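Local coordinates for putative dehydratase (Salmonella enterica subsp. enterica serovar Enteritidis, PDB 3TW9), which catalyses in vitro, with low activity and with magnesium, the dehydration of D-gluconate to 2-dehydro-3-deoxy-D-gluconate, and belongs to the mandelate racemase branch of the enolase superfamily, at residues Gly146-Cys151 with Phe373-Tyr378; Glu171-Val176 with Pro393-Gly398; Tyr319-Val324 with Arg346-Gly351. One frame throughout, in Å; residues are numbered along the deposited sequence.

Interaction 1. Residues Gly146-Cys151 with Phe373-Tyr378; sequences GIPLYC and FGIQEY
The closing seam of an enolase-superfamily barrel is the setting in which Y150 meets E377: the first barrel strand, 147-152, runs parallel to the short strand 376-377 that comes last round the barrel. L149 pairs with Q376 and Y150 with E377. Q376 N donates to P148 O at 3.1 Å, in the carbonyl plane; Y150 N donates to Q376 O from well above that carbonyl's plane, and Y378 N reaches Y150 O at 2.8 Å.

On one face of the sheet the Y150 ring lies over the E377 backbone, with E377 CA 3.9 Å from the ring centroid, a CH-pi contact. The CG of Y150 stands between the backbone N and carbonyl carbon (chi1 78°), which folds the ring over the neighbouring strand instead of along its own. I375 CG2 fills in at the ring edge, 3.6 Å from Y150 CD2. The E377 chain is fully extended and follows the ring outward, the carboxylate and ring planes only 15° apart.

Ahead of the strand 376-377, F373 presents a ring edge to P148, CE2 lying 3.5 Å from P148 CG, while I147 CG2 touches F373 CZ.

E377, a substrate-binding residue, is gripped from several directions: OE1 by R321 and the backbone N of G351, OE2 by H152. Y150 OH bonds to Y272 and shares a water with E377 OE2. Bonds to both oxygens hold the carboxylate in a fixed rotation, while the Y150 ring shields its aliphatic stem.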
loop_
_atom_site.group_PDB
_atom_site.type_symbol
_atom_site.label_atom_id
_atom_site.label_comp_id
_atom_site.label_asym_id
_atom_site.label_seq_id
_atom_site.Cartn_x
_atom_site.Cartn_y
_atom_site.Cartn_z
ATOM N N GLY C 146 -12.891 0.228 17.890
ATOM C CA GLY C 146 -12.149 1.169 18.739
ATOM C C GLY C 146 -10.661 0.841 18.622
ATOM O O GLY C 146 -10.301 -0.206 18.094
ATOM N N ILE C 147 -9.816 1.743 19.107
ATOM C CA ILE C 147 -8.367 1.603 18.994
ATOM C C ILE C 147 -7.733 1.251 20.336
ATOM O O ILE C 147 -7.641 2.110 21.240
ATOM C CB ILE C 147 -7.736 2.884 18.412
ATOM C CG1 ILE C 147 -8.374 3.178 17.070
ATOM C CG2 ILE C 147 -6.200 2.706 18.259
ATOM C CD1 ILE C 147 -8.098 4.577 16.555
ATOM N N PRO C 148 -7.300 -0.017 20.484
ATOM C CA PRO C 148 -6.650 -0.397 21.735
ATOM C C PRO C 148 -5.337 0.328 21.944
ATOM O O PRO C 148 -4.575 0.569 20.998
ATOM C CB PRO C 148 -6.439 -1.912 21.613
ATOM C CG PRO C 148 -6.742 -2.257 20.223
ATOM C CD PRO C 148 -7.595 -1.182 19.633
ATOM N N LEU C 149 -5.125 0.711 23.189
ATOM C CA LEU C 149 -4.004 1.520 23.571
ATOM C C LEU C 149 -3.110 0.781 24.544
ATOM O O LEU C 149 -3.535 -0.172 25.222
ATOM C CB LEU C 149 -4.512 2.796 24.256
ATOM C CG LEU C 149 -5.562 3.638 23.566
ATOM C CD1 LEU C 149 -6.022 4.674 24.545
ATOM C CD2 LEU C 149 -5.056 4.275 22.232
ATOM N N TYR C 150 -1.842 1.186 24.578
ATOM C CA TYR C 150 -0.999 0.958 25.736
ATOM C C TYR C 150 -0.473 2.289 26.258
ATOM O O TYR C 150 -0.385 3.274 25.523
ATOM C CB TYR C 150 0.144 -0.063 25.514
ATOM C CG TYR C 150 1.404 0.355 24.755
ATOM C CD1 TYR C 150 2.555 0.768 25.436
ATOM C CD2 TYR C 150 1.467 0.225 23.361
ATOM C CE1 TYR C 150 3.729 1.095 24.745
ATOM C CE2 TYR C 150 2.651 0.556 22.656
ATOM C CZ TYR C 150 3.765 0.971 23.363
ATOM O OH TYR C 150 4.937 1.269 22.693
ATOM N N CYS C 151 -0.161 2.298 27.544
ATOM C CA CYS C 151 0.418 3.472 28.180
ATOM C C CYS C 151 1.657 3.049 28.933
ATOM O O CYS C 151 1.892 1.855 29.188
ATOM C CB CYS C 151 -0.591 4.070 29.157
ATOM S SG CYS C 151 -1.019 2.880 30.429
ATOM N N PHE C 373 -3.408 -3.412 11.869
ATOM C CA PHE C 373 -3.136 -2.656 13.106
ATOM C C PHE C 373 -2.718 -3.557 14.244
ATOM O O PHE C 373 -3.310 -4.639 14.463
ATOM C CB PHE C 373 -4.407 -1.877 13.503
ATOM C CG PHE C 373 -4.403 -1.377 14.920
ATOM C CD1 PHE C 373 -3.795 -0.172 15.243
ATOM C CD2 PHE C 373 -5.007 -2.117 15.934
ATOM C CE1 PHE C 373 -3.788 0.294 16.579
ATOM C CE2 PHE C 373 -4.982 -1.671 17.240
ATOM C CZ PHE C 373 -4.402 -0.447 17.556
ATOM N N GLY C 374 -1.695 -3.129 14.996
ATOM C CA GLY C 374 -1.248 -3.911 16.161
ATOM C C GLY C 374 -1.653 -3.284 17.486
ATOM O O GLY C 374 -2.386 -3.907 18.287
ATOM N N ILE C 375 -1.151 -2.075 17.743
ATOM C CA ILE C 375 -1.436 -1.399 19.022
ATOM C C ILE C 375 -1.192 0.095 18.853
ATOM O O ILE C 375 -0.445 0.503 17.964
ATOM C CB ILE C 375 -0.619 -1.971 20.216
ATOM C CG1 ILE C 375 -1.264 -1.626 21.561
ATOM C CG2 ILE C 375 0.860 -1.465 20.196
ATOM C CD1 ILE C 375 -2.629 -2.279 21.751
ATOM N N GLN C 376 -1.844 0.919 19.675
ATOM C CA GLN C 376 -1.506 2.349 19.713
ATOM C C GLN C 376 -0.968 2.815 21.075
ATOM O O GLN C 376 -1.710 2.955 22.059
ATOM C CB GLN C 376 -2.669 3.231 19.276
ATOM C CG GLN C 376 -2.274 4.701 19.073
ATOM C CD GLN C 376 -1.087 4.822 18.128
ATOM O OE1 GLN C 376 0.023 5.230 18.532
ATOM N NE2 GLN C 376 -1.314 4.493 16.871
ATOM N N GLU C 377 0.335 3.048 21.124
ATOM C CA GLU C 377 0.979 3.731 22.271
ATOM C C GLU C 377 0.294 5.072 22.460
ATOM O O GLU C 377 0.001 5.748 21.490
ATOM C CB GLU C 377 2.455 3.966 21.946
ATOM C CG GLU C 377 3.274 4.576 23.072
ATOM C CD GLU C 377 4.732 4.748 22.680
ATOM O OE1 GLU C 377 5.021 4.848 21.456
ATOM O OE2 GLU C 377 5.569 4.776 23.597
ATOM N N TYR C 378 0.021 5.431 23.711
ATOM C CA TYR C 378 -0.717 6.667 23.984
ATOM C C TYR C 378 -0.117 7.388 25.180
ATOM O O TYR C 378 0.132 6.772 26.232
ATOM C CB TYR C 378 -2.230 6.404 24.237
ATOM C CG TYR C 378 -2.967 7.729 24.401
ATOM C CD1 TYR C 378 -3.203 8.544 23.306
ATOM C CD2 TYR C 378 -3.358 8.182 25.680
ATOM C CE1 TYR C 378 -3.833 9.806 23.457
ATOM C CE2 TYR C 378 -3.977 9.419 25.860
ATOM C CZ TYR C 378 -4.220 10.229 24.736
ATOM O OH TYR C 378 -4.824 11.462 24.856
HETATM O O HOH W 1 7.175 1.937 24.080
#

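Interaction 2. Residues Glu171-Val176 with Pro393-Gly398; sequences EGYQYV and PEIDHG
The imidazole of H397 lies against the end of helix 158-171, with one ring face turned to E171 O. That oxygen stands 3.2 Å from H397 ND1, but it sits above the ring, toward its rim, a poor angle for a hydrogen bond with an in-plane ring nitrogen. H397 CG lies anti to its own carbonyl carbon (chi1 -67°), and this rotation brings the ring across the helix terminus. The same E171 oxygen does accept a nearly straight CA-H...O contact from H397 CA, at 3.3 Å. The E171 carboxylate turns elsewhere, to a salt bridge with R168.

G172 ends the helix in a Schellman motif, its positive phi (116°) reversing the chain toward strand 175-177 of the barrel. Across from it G398 also has positive phi, in the turn joining the antiparallel strands 394-396 and 399-401. The two glycines let the backbones close in: H397 CA is 3.8 Å from G172 CA, and G398 CA rests 3.4 Å from G172 O in a second CA-H...O contact.

Y173 starts out away from the turn, yet its CG lies beside the backbone N, opposite the carbonyl carbon (chi1 -77°), which brings the ring back so that G398 CA lies above one face near the rim. Farther out, the side chain crosses that of I395 at a slant, Y173 OH coming 4.0 Å from I395 CG2; the Y173 side chain also packs on L149 and C151 of the first barrel strand.

Water takes over where direct bonds are missing. One molecule accepts from Q174 N and donates to G398 O, a second joins Q174 NE2 to G398 O, and a third links Q174 NE2 with H397 O, 2.7 Å from that oxygen.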
loop_
_atom_site.group_PDB
_atom_site.type_symbol
_atom_site.label_atom_id
_atom_site.label_comp_id
_atom_site.label_asym_id
_atom_site.label_seq_id
_atom_site.Cartn_x
_atom_site.Cartn_y
_atom_site.Cartn_z
ATOM N N GLU C 171 -7.951 1.798 35.391
ATOM C CA GLU C 171 -8.455 2.741 34.394
ATOM C C GLU C 171 -8.981 2.069 33.120
ATOM O O GLU C 171 -9.706 2.701 32.368
ATOM C CB GLU C 171 -7.387 3.766 34.004
ATOM C CG GLU C 171 -6.985 4.706 35.119
ATOM C CD GLU C 171 -6.092 5.850 34.657
ATOM O OE1 GLU C 171 -5.717 5.903 33.463
ATOM O OE2 GLU C 171 -5.768 6.710 35.507
ATOM N N GLY C 172 -8.594 0.812 32.868
ATOM C CA GLY C 172 -9.092 0.079 31.701
ATOM C C GLY C 172 -8.021 -0.290 30.682
ATOM O O GLY C 172 -8.336 -0.893 29.648
ATOM N N TYR C 173 -6.766 0.075 30.949
ATOM C CA TYR C 173 -5.670 -0.340 30.047
ATOM C C TYR C 173 -5.482 -1.845 30.121
ATOM O O TYR C 173 -5.416 -2.441 31.219
ATOM C CB TYR C 173 -4.381 0.406 30.378
ATOM C CG TYR C 173 -4.377 1.822 29.861
ATOM C CD1 TYR C 173 -4.021 2.091 28.536
ATOM C CD2 TYR C 173 -4.747 2.903 30.686
ATOM C CE1 TYR C 173 -3.994 3.404 28.046
ATOM C CE2 TYR C 173 -4.733 4.212 30.199
ATOM C CZ TYR C 173 -4.361 4.454 28.879
ATOM O OH TYR C 173 -4.354 5.736 28.394
ATOM N N GLN C 174 -5.408 -2.463 28.944
ATOM C CA GLN C 174 -5.260 -3.908 28.822
ATOM C C GLN C 174 -3.867 -4.272 28.309
ATOM O O GLN C 174 -3.557 -5.443 28.115
ATOM C CB GLN C 174 -6.352 -4.459 27.911
ATOM C CG GLN C 174 -7.727 -4.239 28.529
ATOM C CD GLN C 174 -8.809 -5.009 27.826
ATOM O OE1 GLN C 174 -9.180 -6.098 28.269
ATOM N NE2 GLN C 174 -9.278 -4.492 26.705
ATOM N N TYR C 175 -3.053 -3.236 28.125
ATOM C CA TYR C 175 -1.689 -3.358 27.603
ATOM C C TYR C 175 -0.876 -2.258 28.281
ATOM O O TYR C 175 -1.291 -1.105 28.281
ATOM C CB TYR C 175 -1.636 -3.088 26.093
ATOM C CG TYR C 175 -2.550 -3.871 25.175
ATOM C CD1 TYR C 175 -2.037 -4.868 24.326
ATOM C CD2 TYR C 175 -3.907 -3.553 25.080
ATOM C CE1 TYR C 175 -2.896 -5.576 23.461
ATOM C CE2 TYR C 175 -4.753 -4.226 24.243
ATOM C CZ TYR C 175 -4.252 -5.230 23.435
ATOM O OH TYR C 175 -5.144 -5.853 22.606
ATOM N N VAL C 176 0.287 -2.594 28.840
ATOM C CA VAL C 176 1.130 -1.592 29.532
ATOM C C VAL C 176 2.599 -1.778 29.235
ATOM O O VAL C 176 3.063 -2.899 29.164
ATOM C CB VAL C 176 1.001 -1.651 31.097
ATOM C CG1 VAL C 176 -0.304 -0.996 31.556
ATOM C CG2 VAL C 176 1.077 -3.083 31.599
ATOM N N PRO C 393 -8.940 12.866 20.535
ATOM C CA PRO C 393 -9.692 11.625 20.600
ATOM C C PRO C 393 -10.163 11.285 22.002
ATOM O O PRO C 393 -9.494 11.605 23.009
ATOM C CB PRO C 393 -8.675 10.564 20.144
ATOM C CG PRO C 393 -7.670 11.318 19.379
ATOM C CD PRO C 393 -7.561 12.641 20.055
ATOM N N GLU C 394 -11.315 10.630 22.046
ATOM C CA GLU C 394 -11.900 10.144 23.289
ATOM C C GLU C 394 -11.112 8.938 23.808
ATOM O O GLU C 394 -10.965 7.964 23.087
ATOM C CB GLU C 394 -13.355 9.755 23.005
ATOM C CG GLU C 394 -14.312 10.015 24.114
ATOM C CD GLU C 394 -14.109 11.368 24.790
ATOM O OE1 GLU C 394 -14.099 12.413 24.098
ATOM O OE2 GLU C 394 -13.970 11.382 26.031
ATOM N N ILE C 395 -10.620 9.018 25.049
ATOM C CA ILE C 395 -9.915 7.907 25.700
ATOM C C ILE C 395 -10.831 7.312 26.764
ATOM O O ILE C 395 -11.153 7.963 27.765
ATOM C CB ILE C 395 -8.570 8.344 26.346
ATOM C CG1 ILE C 395 -7.703 9.153 25.362
ATOM C CG2 ILE C 395 -7.814 7.140 26.955
ATOM C CD1 ILE C 395 -7.167 8.374 24.146
ATOM N N ASP C 396 -11.241 6.072 26.539
ATOM C CA ASP C 396 -12.238 5.430 27.381
ATOM C C ASP C 396 -11.835 3.988 27.614
ATOM O O ASP C 396 -12.007 3.138 26.752
ATOM C CB ASP C 396 -13.633 5.577 26.732
ATOM C CG ASP C 396 -14.685 4.632 27.328
ATOM O OD1 ASP C 396 -14.443 4.064 28.409
ATOM O OD2 ASP C 396 -15.751 4.442 26.688
ATOM N N HIS C 397 -11.335 3.736 28.827
ATOM C CA HIS C 397 -10.990 2.391 29.310
ATOM C C HIS C 397 -10.153 1.580 28.336
ATOM O O HIS C 397 -10.549 0.503 27.889
ATOM C CB HIS C 397 -12.244 1.650 29.764
ATOM C CG HIS C 397 -12.862 2.263 30.989
ATOM N ND1 HIS C 397 -12.776 1.683 32.237
ATOM C CD2 HIS C 397 -13.513 3.436 31.165
ATOM C CE1 HIS C 397 -13.371 2.463 33.124
ATOM N NE2 HIS C 397 -13.818 3.538 32.501
ATOM N N GLY C 398 -8.999 2.142 27.996
ATOM C CA GLY C 398 -8.023 1.461 27.159
ATOM C C GLY C 398 -8.309 1.440 25.674
ATOM O O GLY C 398 -7.600 0.769 24.909
HETATM O O HOH W 2 -5.666 -1.072 26.579
HETATM O O HOH W 3 -7.751 -2.346 24.980
HETATM O O HOH W 4 -9.196 -1.476 26.709
#

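Interaction 3. Residues Tyr319-Val324 with Arg346-Gly351; sequences YIRCHV and RTAWHG
Two parallel strands, 319-320 and 346-347, pair Y319 with R346 and I320 with T347; I320 N donates to R346 O (2.9 Å) and A348 N to I320 O, and beyond the strands H350 N adds a straight bond to C322 O.

At the strand starts Y319 and R346 lie alongside, pointing the same way. The arginine bends at chi3 (-61°), which brings NH2 to Y319 OH at 2.8 Å, with the hydroxyl oxygen close to the guanidinium plane although ring and guanidinium are turned well apart. The A348 methyl packs against Y319 CB and against R321 CD.

R321 leaves its backbone away from 346-351 but doubles back through bends at chi2 and chi3. NH1 then donates to A348 O at 2.9 Å from above the carbonyl plane, a second-shell bond that helps set the guanidinium, while NH2 forms a salt bridge with E274, a magnesium ligand.

H323 and H350 meet rim to rim, their ring planes 63° apart. A single, almost straight hydrogen bond joins H323 ND1 and H350 ND1 at 2.9 Å; either nitrogen could be the donor. H350 reaches across because its CG is anti to the backbone N (chi1 -161°). W349 is packed on both faces: V324 CG2 makes a CH-pi contact over one, 3.7 Å from W349 CD2, and T347 CB of its own segment lies over the other. A water bridges V324 N and H350 O.

The segments flank helix 330-342 in a beta-alpha-beta unit, and R321 and H350, both substrate-binding residues, lie just beyond the C-terminal strand ends, where enolase-superfamily barrels carry their active sites.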
loop_
_atom_site.group_PDB
_atom_site.type_symbol
_atom_site.label_atom_id
_atom_site.label_comp_id
_atom_site.label_asym_id
_atom_site.label_seq_id
_atom_site.Cartn_x
_atom_site.Cartn_y
_atom_site.Cartn_z
ATOM N N TYR C 319 6.236 -5.997 14.662
ATOM C CA TYR C 319 5.583 -4.683 14.731
ATOM C C TYR C 319 6.495 -3.597 14.198
ATOM O O TYR C 319 7.676 -3.550 14.567
ATOM C CB TYR C 319 5.184 -4.300 16.183
ATOM C CG TYR C 319 4.255 -5.265 16.793
ATOM C CD1 TYR C 319 2.859 -5.048 16.705
ATOM C CD2 TYR C 319 4.728 -6.397 17.488
ATOM C CE1 TYR C 319 1.982 -5.941 17.280
ATOM C CE2 TYR C 319 3.829 -7.311 18.056
ATOM C CZ TYR C 319 2.466 -7.062 17.945
ATOM O OH TYR C 319 1.564 -7.946 18.506
ATOM N N ILE C 320 5.923 -2.692 13.405
ATOM C CA ILE C 320 6.651 -1.486 12.936
ATOM C C ILE C 320 6.259 -0.237 13.776
ATOM O O ILE C 320 5.086 0.008 13.981
ATOM C CB ILE C 320 6.500 -1.310 11.386
ATOM C CG1 ILE C 320 7.420 -0.211 10.803
ATOM C CG2 ILE C 320 5.062 -1.187 10.903
ATOM C CD1 ILE C 320 8.911 -0.516 10.942
ATOM N N ARG C 321 7.264 0.505 14.238
ATOM C CA ARG C 321 7.112 1.521 15.297
ATOM C C ARG C 321 7.364 2.933 14.824
ATOM O O ARG C 321 7.601 3.801 15.649
ATOM C CB ARG C 321 8.097 1.206 16.444
ATOM C CG ARG C 321 7.800 -0.091 17.258
ATOM C CD ARG C 321 6.730 0.184 18.313
ATOM N NE ARG C 321 7.196 1.138 19.321
ATOM C CZ ARG C 321 6.486 2.139 19.874
ATOM N NH1 ARG C 321 5.233 2.421 19.501
ATOM N NH2 ARG C 321 7.068 2.875 20.823
ATOM N N CYS C 322 7.328 3.187 13.516
ATOM C CA CYS C 322 7.778 4.511 13.025
ATOM C C CYS C 322 6.945 5.642 13.600
ATOM O O CYS C 322 5.749 5.488 13.913
ATOM C CB CYS C 322 7.769 4.587 11.498
ATOM S SG CYS C 322 8.860 3.326 10.773
ATOM N N HIS C 323 7.639 6.742 13.789
ATOM C CA HIS C 323 7.038 8.020 14.110
ATOM C C HIS C 323 6.558 8.571 12.771
ATOM O O HIS C 323 7.375 8.909 11.910
ATOM C CB HIS C 323 8.130 8.895 14.810
ATOM C CG HIS C 323 7.595 10.119 15.488
ATOM N ND1 HIS C 323 7.529 10.227 16.858
ATOM C CD2 HIS C 323 7.138 11.296 14.998
ATOM C CE1 HIS C 323 7.046 11.414 17.185
ATOM N NE2 HIS C 323 6.796 12.083 16.076
ATOM N N VAL C 324 5.232 8.635 12.581
ATOM C CA VAL C 324 4.627 8.906 11.260
ATOM C C VAL C 324 5.154 10.168 10.561
ATOM O O VAL C 324 5.489 10.137 9.326
ATOM C CB VAL C 324 3.073 8.900 11.320
ATOM C CG1 VAL C 324 2.471 9.366 9.993
ATOM C CG2 VAL C 324 2.583 7.484 11.657
ATOM N N ARG C 346 2.520 -6.144 11.910
ATOM C CA ARG C 346 1.460 -5.220 12.344
ATOM C C ARG C 346 1.992 -3.817 12.701
ATOM O O ARG C 346 3.195 -3.614 12.891
ATOM C CB ARG C 346 0.667 -5.867 13.497
ATOM C CG ARG C 346 0.011 -7.175 13.035
ATOM C CD ARG C 346 -1.115 -7.607 13.957
ATOM N NE ARG C 346 -0.634 -7.854 15.337
ATOM C CZ ARG C 346 -1.477 -8.051 16.356
ATOM N NH1 ARG C 346 -2.789 -8.036 16.117
ATOM N NH2 ARG C 346 -1.048 -8.282 17.575
ATOM N N THR C 347 1.108 -2.834 12.743
ATOM C CA THR C 347 1.542 -1.446 12.987
ATOM C C THR C 347 1.559 -1.087 14.471
ATOM O O THR C 347 0.753 -1.586 15.252
ATOM C CB THR C 347 0.695 -0.457 12.182
ATOM O OG1 THR C 347 -0.634 -0.407 12.724
ATOM C CG2 THR C 347 0.662 -0.855 10.709
ATOM N N ALA C 348 2.517 -0.254 14.866
ATOM C CA ALA C 348 2.575 0.236 16.253
ATOM C C ALA C 348 3.170 1.627 16.208
ATOM O O ALA C 348 4.228 1.893 16.788
ATOM C CB ALA C 348 3.359 -0.710 17.158
ATOM N N TRP C 349 2.433 2.534 15.578
ATOM C CA TRP C 349 2.991 3.899 15.359
ATOM C C TRP C 349 3.425 4.535 16.663
ATOM O O TRP C 349 2.781 4.344 17.711
ATOM C CB TRP C 349 1.971 4.791 14.706
ATOM C CG TRP C 349 1.393 4.238 13.442
ATOM C CD1 TRP C 349 0.061 4.046 13.179
ATOM C CD2 TRP C 349 2.108 3.815 12.253
ATOM N NE1 TRP C 349 -0.096 3.536 11.908
ATOM C CE2 TRP C 349 1.134 3.383 11.319
ATOM C CE3 TRP C 349 3.473 3.758 11.894
ATOM C CZ2 TRP C 349 1.469 2.906 10.032
ATOM C CZ3 TRP C 349 3.817 3.258 10.614
ATOM C CH2 TRP C 349 2.809 2.858 9.696
ATOM N N HIS C 350 4.522 5.288 16.599
ATOM C CA HIS C 350 5.073 5.931 17.771
ATOM C C HIS C 350 4.062 6.920 18.355
ATOM O O HIS C 350 3.499 7.722 17.621
ATOM C CB HIS C 350 6.370 6.638 17.410
ATOM C CG HIS C 350 7.234 6.948 18.589
ATOM N ND1 HIS C 350 8.081 8.035 18.611
ATOM C CD2 HIS C 350 7.355 6.345 19.798
ATOM C CE1 HIS C 350 8.703 8.075 19.777
ATOM N NE2 HIS C 350 8.297 7.052 20.506
ATOM N N GLY C 351 3.830 6.804 19.666
ATOM C CA GLY C 351 2.866 7.674 20.371
ATOM C C GLY C 351 3.399 8.238 21.679
ATOM O O GLY C 351 2.852 7.956 22.767
HETATM O O HOH W 5 3.727 8.634 14.970
#

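Overall arrangement
All three contacts reach the same sheet, interaction 2 through a hairpin attached to the first barrel strand, but at different depths. Interactions 1 and 3 are buried and built on parallel strand pairing; interaction 2 is partly exposed, joins a helix end to a hairpin turn, and depends on close glycine backbones and water rather than direct hydrogen bonds. Interactions 1 and 2 touch through L149 N and G398 O, since strand 147-152 also neighbours 175-177 and 399-401. Interaction 3 is nested in the chain loop closed by interaction 1 and meets it at G374 N with T347 O. E377 of interaction 1 and R321 of interaction 3 meet in the active site; interaction 2 stays apart from interaction 3, their centres about 18 Å apart.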